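Local atomic coordinates of pseudopodium-enriched atypical kinase 1 (Homo sapiens, PDB entry 6BHC), a protein that adopts a protein kinase fold but is classed as a pseudokinase, and probably acts as a dimeric signalling scaffold rather than as a conventional enzyme. Residues Val180-Leu185 and Ser405-Leu410; Trp355-Asp360 and Ala412-Phe417. The protein carries 1 engineered substitution. All blocks are in the same frame, centred on the assembly; numbering follows the deposited sequence.

How the interactions relate
The two contacts lie side by side, with their centres about 12 Å apart. Both use helix 406-417. Its first half meets helix 173-194 in interaction 1, and its second half meets the turn after helix 343-354 in interaction 2. The segments alternate along the chain: 180-185, 355-360, 405-410, 412-417. Trp355 joins the two sites, because Trp355 CH2 lies 3.7 Å from Leu410 CB and also 3.7 Å from Leu185 CD2. Together the contacts lay one late helix, 406-417, against helix 173-194 and the end of helix 343-354 of the kinase fold's helical lobe.

Interaction 1 (Val180-Leu185 and Ser405-Leu410); sequences VCLLLL and SLEDWL
Leu182 and Leu410 bury the most surface in this contact. Leu182 sends its two methyls to different partners. Leu182 CD2 meets Leu410 CD1 at 4.2 Å, with the two side chains crossing at a slant. Leu182 CD1 lies 3.7 Å from Glu407 OE2, and here the chains cross at about a right angle.

Leu410 touches with a single branch. Leu410 CD1 also reaches Leu185 CD2 at 4.2 Å, so one methyl serves two leucines one turn apart on helix 173-194. Leu185 and Leu410 run past each other in opposite directions. The axes of segments 180-185 and 406-410 approach to 11.9 Å, at 59° to each other. The side chains, not the backbones, make the contact, and the indole of Trp355 packs against the same leucines.

Glu407 works at the border of the patch. Its chain is extended beyond CG (CG anti to the backbone N, chi1 -168°), and this brings OE2 to Leu182 CD1. Glu407 OE1 forms a salt bridge with Arg178, one turn earlier on helix 173-194, and takes a weak hydrogen bond from Trp355 NE1. The salt bridge probably balances the carboxylate's charge next to the leucine. No hydrogen bond links the two segments themselves.

Ser405 and Asp408 form a capping box at the start of helix 406-417. Ser405 N donates to Asp408 OD2 at 3.2 Å, from above the carboxylate plane. The return bond from Asp408 N to Ser405 OG is weak.

Helix 173-194 rests its other sides on helices 277-289 and 343-354. On other sides of helix 406-417, Trp409 stacks on Phe39 of helix 16-39 and Asp408 touches helix 371-396.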
loop_
_atom_site.group_PDB
_atom_site.type_symbol
_atom_site.label_atom_id
_atom_site.label_comp_id
_atom_site.label_asym_id
_atom_site.label_seq_id
_atom_site.Cartn_x
_atom_site.Cartn_y
_atom_site.Cartn_z
ATOM N N VAL A 180 20.445 -0.964 18.793
ATOM C CA VAL A 180 20.397 -0.329 20.107
ATOM C C VAL A 180 19.464 0.874 20.081
ATOM O O VAL A 180 18.641 1.057 20.986
ATOM C CB VAL A 180 21.818 0.052 20.565
ATOM C CG1 VAL A 180 21.763 0.965 21.780
ATOM C CG2 VAL A 180 22.620 -1.199 20.880
ATOM N N CYS A 181 19.561 1.702 19.035
ATOM C CA CYS A 181 18.662 2.847 18.915
ATOM C C CYS A 181 17.209 2.404 18.805
ATOM O O CYS A 181 16.312 3.053 19.357
ATOM C CB CYS A 181 19.051 3.702 17.708
ATOM S SG CYS A 181 20.632 4.570 17.867
ATOM N N LEU A 182 16.954 1.301 18.096
ATOM C CA LEU A 182 15.582 0.828 17.938
ATOM C C LEU A 182 15.021 0.301 19.253
ATOM O O LEU A 182 13.841 0.512 19.557
ATOM C CB LEU A 182 15.519 -0.246 16.854
ATOM C CG LEU A 182 15.479 0.279 15.418
ATOM C CD1 LEU A 182 15.664 -0.854 14.422
ATOM C CD2 LEU A 182 14.168 1.014 15.161
ATOM N N LEU A 183 15.844 -0.389 20.045
ATOM C CA LEU A 183 15.389 -0.841 21.355
ATOM C C LEU A 183 15.188 0.337 22.301
ATOM O O LEU A 183 14.205 0.379 23.050
ATOM C CB LEU A 183 16.382 -1.841 21.946
ATOM C CG LEU A 183 16.544 -3.155 21.181
ATOM C CD1 LEU A 183 17.459 -4.109 21.935
ATOM C CD2 LEU A 183 15.189 -3.797 20.918
ATOM N N LEU A 184 16.108 1.305 22.278
ATOM C CA LEU A 184 15.962 2.481 23.130
ATOM C C LEU A 184 14.738 3.298 22.745
ATOM O O LEU A 184 14.092 3.897 23.615
ATOM C CB LEU A 184 17.224 3.342 23.057
ATOM C CG LEU A 184 18.488 2.776 23.713
ATOM C CD1 LEU A 184 19.691 3.662 23.418
ATOM C CD2 LEU A 184 18.292 2.619 25.214
ATOM N N LEU A 185 14.404 3.335 21.453
ATOM C CA LEU A 185 13.212 4.054 21.012
ATOM C C LEU A 185 11.947 3.421 21.577
ATOM O O LEU A 185 11.023 4.128 21.995
ATOM C CB LEU A 185 13.161 4.089 19.485
ATOM C CG LEU A 185 12.009 4.879 18.866
ATOM C CD1 LEU A 185 12.071 6.321 19.323
ATOM C CD2 LEU A 185 12.051 4.795 17.349
ATOM N N SER A 405 6.919 -4.154 8.709
ATOM C CA SER A 405 7.850 -4.441 9.788
ATOM C C SER A 405 7.655 -3.453 10.934
ATOM O O SER A 405 6.983 -2.427 10.804
ATOM C CB SER A 405 9.290 -4.390 9.282
ATOM O OG SER A 405 9.667 -3.061 8.967
ATOM N N LEU A 406 8.264 -3.780 12.074
ATOM C CA LEU A 406 8.179 -2.903 13.236
ATOM C C LEU A 406 8.820 -1.551 12.954
ATOM O O LEU A 406 8.316 -0.512 13.396
ATOM C CB LEU A 406 8.835 -3.574 14.441
ATOM C CG LEU A 406 8.926 -2.744 15.721
ATOM C CD1 LEU A 406 7.543 -2.314 16.180
ATOM C CD2 LEU A 406 9.639 -3.531 16.809
ATOM N N GLU A 407 9.927 -1.543 12.206
ATOM C CA GLU A 407 10.605 -0.287 11.905
ATOM C C GLU A 407 9.760 0.609 11.007
ATOM O O GLU A 407 9.832 1.838 11.121
ATOM C CB GLU A 407 11.963 -0.563 11.259
ATOM C CG GLU A 407 12.857 0.664 11.165
ATOM C CD GLU A 407 14.231 0.350 10.609
ATOM O OE1 GLU A 407 14.807 1.222 9.925
ATOM O OE2 GLU A 407 14.733 -0.767 10.853
ATOM N N ASP A 408 8.957 0.022 10.115
ATOM C CA ASP A 408 8.084 0.827 9.267
ATOM C C ASP A 408 7.040 1.560 10.097
ATOM O O ASP A 408 6.753 2.739 9.850
ATOM C CB ASP A 408 7.404 -0.055 8.219
ATOM C CG ASP A 408 8.394 -0.761 7.317
ATOM O OD1 ASP A 408 9.505 -0.225 7.115
ATOM O OD2 ASP A 408 8.058 -1.850 6.807
ATOM N N TRP A 409 6.454 0.875 11.079
ATOM C CA TRP A 409 5.493 1.516 11.968
ATOM C C TRP A 409 6.141 2.662 12.736
ATOM O O TRP A 409 5.610 3.778 12.775
ATOM C CB TRP A 409 4.907 0.475 12.923
ATOM C CG TRP A 409 4.012 1.026 13.992
ATOM C CD1 TRP A 409 3.303 2.194 13.957
ATOM C CD2 TRP A 409 3.736 0.427 15.263
ATOM N NE1 TRP A 409 2.602 2.357 15.128
ATOM C CE2 TRP A 409 2.852 1.286 15.946
ATOM C CE3 TRP A 409 4.150 -0.751 15.890
ATOM C CZ2 TRP A 409 2.375 1.002 17.224
ATOM C CZ3 TRP A 409 3.674 -1.032 17.157
ATOM C CH2 TRP A 409 2.795 -0.160 17.810
ATOM N N LEU A 410 7.302 2.407 13.345
ATOM C CA LEU A 410 7.972 3.441 14.127
ATOM C C LEU A 410 8.366 4.628 13.255
ATOM O O LEU A 410 8.296 5.782 13.696
ATOM C CB LEU A 410 9.197 2.853 14.829
ATOM C CG LEU A 410 8.922 1.663 15.755
ATOM C CD1 LEU A 410 10.205 1.148 16.392
ATOM C CD2 LEU A 410 7.903 2.033 16.823
#

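Interaction 2 (Trp355-Asp360 and Ala412-Phe417)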
loop_
_atom_site.group_PDB
_atom_site.type_symbol
_atom_site.label_atom_id
_atom_site.label_comp_id
_atom_site.label_asym_id
_atom_site.label_seq_id
_atom_site.Cartn_x
_atom_site.Cartn_y
_atom_site.Cartn_z
ATOM N N TRP A 355 16.155 7.908 11.507
ATOM C CA TRP A 355 15.664 8.404 10.227
ATOM C C TRP A 355 15.780 9.909 10.055
ATOM O O TRP A 355 15.805 10.374 8.908
ATOM C CB TRP A 355 14.191 8.021 10.027
ATOM C CG TRP A 355 13.887 6.606 10.372
ATOM C CD1 TRP A 355 14.113 5.506 9.599
ATOM C CD2 TRP A 355 13.291 6.132 11.584
ATOM N NE1 TRP A 355 13.698 4.372 10.258
ATOM C CE2 TRP A 355 13.189 4.731 11.478
ATOM C CE3 TRP A 355 12.837 6.754 12.751
ATOM C CZ2 TRP A 355 12.653 3.943 12.493
ATOM C CZ3 TRP A 355 12.303 5.970 13.758
ATOM C CH2 TRP A 355 12.216 4.580 13.622
ATOM N N GLY A 356 15.849 10.683 11.140
ATOM C CA GLY A 356 15.786 12.127 11.085
ATOM C C GLY A 356 16.933 12.744 10.315
ATOM O O GLY A 356 17.819 12.045 9.813
ATOM N N PRO A 357 16.935 14.073 10.211
ATOM C CA PRO A 357 17.948 14.743 9.386
ATOM C C PRO A 357 19.358 14.423 9.860
ATOM O O PRO A 357 19.634 14.357 11.060
ATOM C CB PRO A 357 17.618 16.232 9.550
ATOM C CG PRO A 357 16.815 16.319 10.800
ATOM C CD PRO A 357 16.050 15.032 10.891
ATOM N N ARG A 358 20.249 14.208 8.895
ATOM C CA ARG A 358 21.617 13.810 9.182
ATOM C C ARG A 358 22.475 15.034 9.486
ATOM O O ARG A 358 22.031 16.182 9.392
ATOM C CB ARG A 358 22.195 13.020 8.011
ATOM C CG ARG A 358 21.312 11.885 7.527
ATOM C CD ARG A 358 21.116 10.835 8.605
ATOM N NE ARG A 358 20.201 9.785 8.171
ATOM C CZ ARG A 358 19.852 8.742 8.917
ATOM N NH1 ARG A 358 19.010 7.835 8.439
ATOM N NH2 ARG A 358 20.345 8.607 10.140
ATOM N N GLU A 359 23.735 14.780 9.848
ATOM C CA GLU A 359 24.668 15.865 10.124
ATOM C C GLU A 359 24.968 16.697 8.883
ATOM O O GLU A 359 25.441 17.830 9.014
ATOM C CB GLU A 359 25.966 15.305 10.709
ATOM C CG GLU A 359 25.779 14.558 12.024
ATOM C CD GLU A 359 27.076 13.981 12.563
ATOM O OE1 GLU A 359 28.113 14.098 11.876
ATOM O OE2 GLU A 359 27.060 13.413 13.676
ATOM N N ASP A 360 24.704 16.164 7.687
ATOM C CA ASP A 360 24.871 16.957 6.473
ATOM C C ASP A 360 23.916 18.143 6.459
ATOM O O ASP A 360 24.286 19.244 6.034
ATOM C CB ASP A 360 24.659 16.080 5.239
ATOM C CG ASP A 360 25.612 14.901 5.189
ATOM O OD1 ASP A 360 26.731 15.014 5.731
ATOM O OD2 ASP A 360 25.241 13.860 4.606
ATOM N N ALA A 412 6.743 5.622 10.561
ATOM C CA ALA A 412 5.504 6.349 10.311
ATOM C C ALA A 412 5.102 7.188 11.518
ATOM O O ALA A 412 4.599 8.304 11.358
ATOM C CB ALA A 412 4.386 5.376 9.936
ATOM N N GLN A 413 5.311 6.666 12.733
ATOM C CA GLN A 413 5.021 7.447 13.933
ATOM C C GLN A 413 5.843 8.725 13.966
ATOM O O GLN A 413 5.339 9.792 14.333
ATOM C CB GLN A 413 5.297 6.622 15.189
ATOM C CG GLN A 413 4.273 5.552 15.506
ATOM C CD GLN A 413 4.469 4.964 16.894
ATOM O OE1 GLN A 413 3.710 4.097 17.326
ATOM N NE2 GLN A 413 5.491 5.438 17.599
ATOM N N TYR A 414 7.117 8.631 13.586
ATOM C CA TYR A 414 8.008 9.781 13.633
ATOM C C TYR A 414 7.557 10.868 12.664
ATOM O O TYR A 414 7.308 12.011 13.064
ATOM C CB TYR A 414 9.431 9.318 13.328
ATOM C CG TYR A 414 10.466 10.411 13.240
ATOM C CD1 TYR A 414 10.433 11.508 14.094
ATOM C CD2 TYR A 414 11.500 10.327 12.319
ATOM C CE1 TYR A 414 11.394 12.498 14.015
ATOM C CE2 TYR A 414 12.462 11.306 12.235
ATOM C CZ TYR A 414 12.407 12.388 13.082
ATOM O OH TYR A 414 13.376 13.358 12.989
ATOM N N LEU A 415 7.428 10.523 11.381
ATOM C CA LEU A 415 7.130 11.532 10.368
ATOM C C LEU A 415 5.714 12.078 10.494
ATOM O O LEU A 415 5.454 13.215 10.083
ATOM C CB LEU A 415 7.349 10.952 8.972
ATOM C CG LEU A 415 8.782 10.502 8.682
ATOM C CD1 LEU A 415 8.924 10.048 7.241
ATOM C CD2 LEU A 415 9.761 11.621 9.000
ATOM N N ALA A 416 4.787 11.298 11.054
ATOM C CA ALA A 416 3.402 11.754 11.141
ATOM C C ALA A 416 3.244 12.869 12.168
ATOM O O ALA A 416 2.462 13.804 11.961
ATOM C CB ALA A 416 2.480 10.586 11.481
ATOM N N PHE A 417 3.976 12.788 13.279
ATOM C CA PHE A 417 3.811 13.725 14.381
ATOM C C PHE A 417 4.946 14.730 14.512
ATOM O O PHE A 417 4.850 15.636 15.346
ATOM C CB PHE A 417 3.656 12.960 15.703
ATOM C CG PHE A 417 2.384 12.169 15.794
ATOM C CD1 PHE A 417 2.320 10.872 15.310
ATOM C CD2 PHE A 417 1.249 12.727 16.356
ATOM C CE1 PHE A 417 1.147 10.145 15.389
ATOM C CE2 PHE A 417 0.073 12.006 16.439
ATOM C CZ PHE A 417 0.022 10.714 15.954
#
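Tyr414 reaches from helix 406-417 into the turn formed by Trp355, Gly356 and Pro357. Its CG is anti to the backbone N (chi1 176°), which carries the ring toward that turn. Tyr414 CB starts 4.3 Å from Trp355 CE3. Further out, Tyr414 CD2 comes to 3.8 Å from Trp355 CE3, and the indole and the phenol run past one another in opposing senses. Tyr414 CE2 then passes along the glycine backbone, 3.6 Å from Gly356 N. At the tip, Tyr414 OH lies 3.3 Å from Gly356 CA, and the ring meets this carbon edge-on. Gly356 has no side chain to hold the hydroxyl off. Tyr414 OH also rests 3.8 Å from Pro357 CD. Replacing Tyr414 with an alanine would probably open a gap beside Trp355 and deprive Gly356 and Pro357 of their packing partner.

Arg358 folds back over the turn. Gly356 O lies over the rim of its guanidinium, whose nitrogens bond to Leu353 O and Leu354 O at the end of helix 343-354. The turn leads from that helix to helix 359-367. Pro357 packs on Trp381 of helix 371-396, and the far side of helix 406-417 meets helix 16-39 through Ala416 and Leu28.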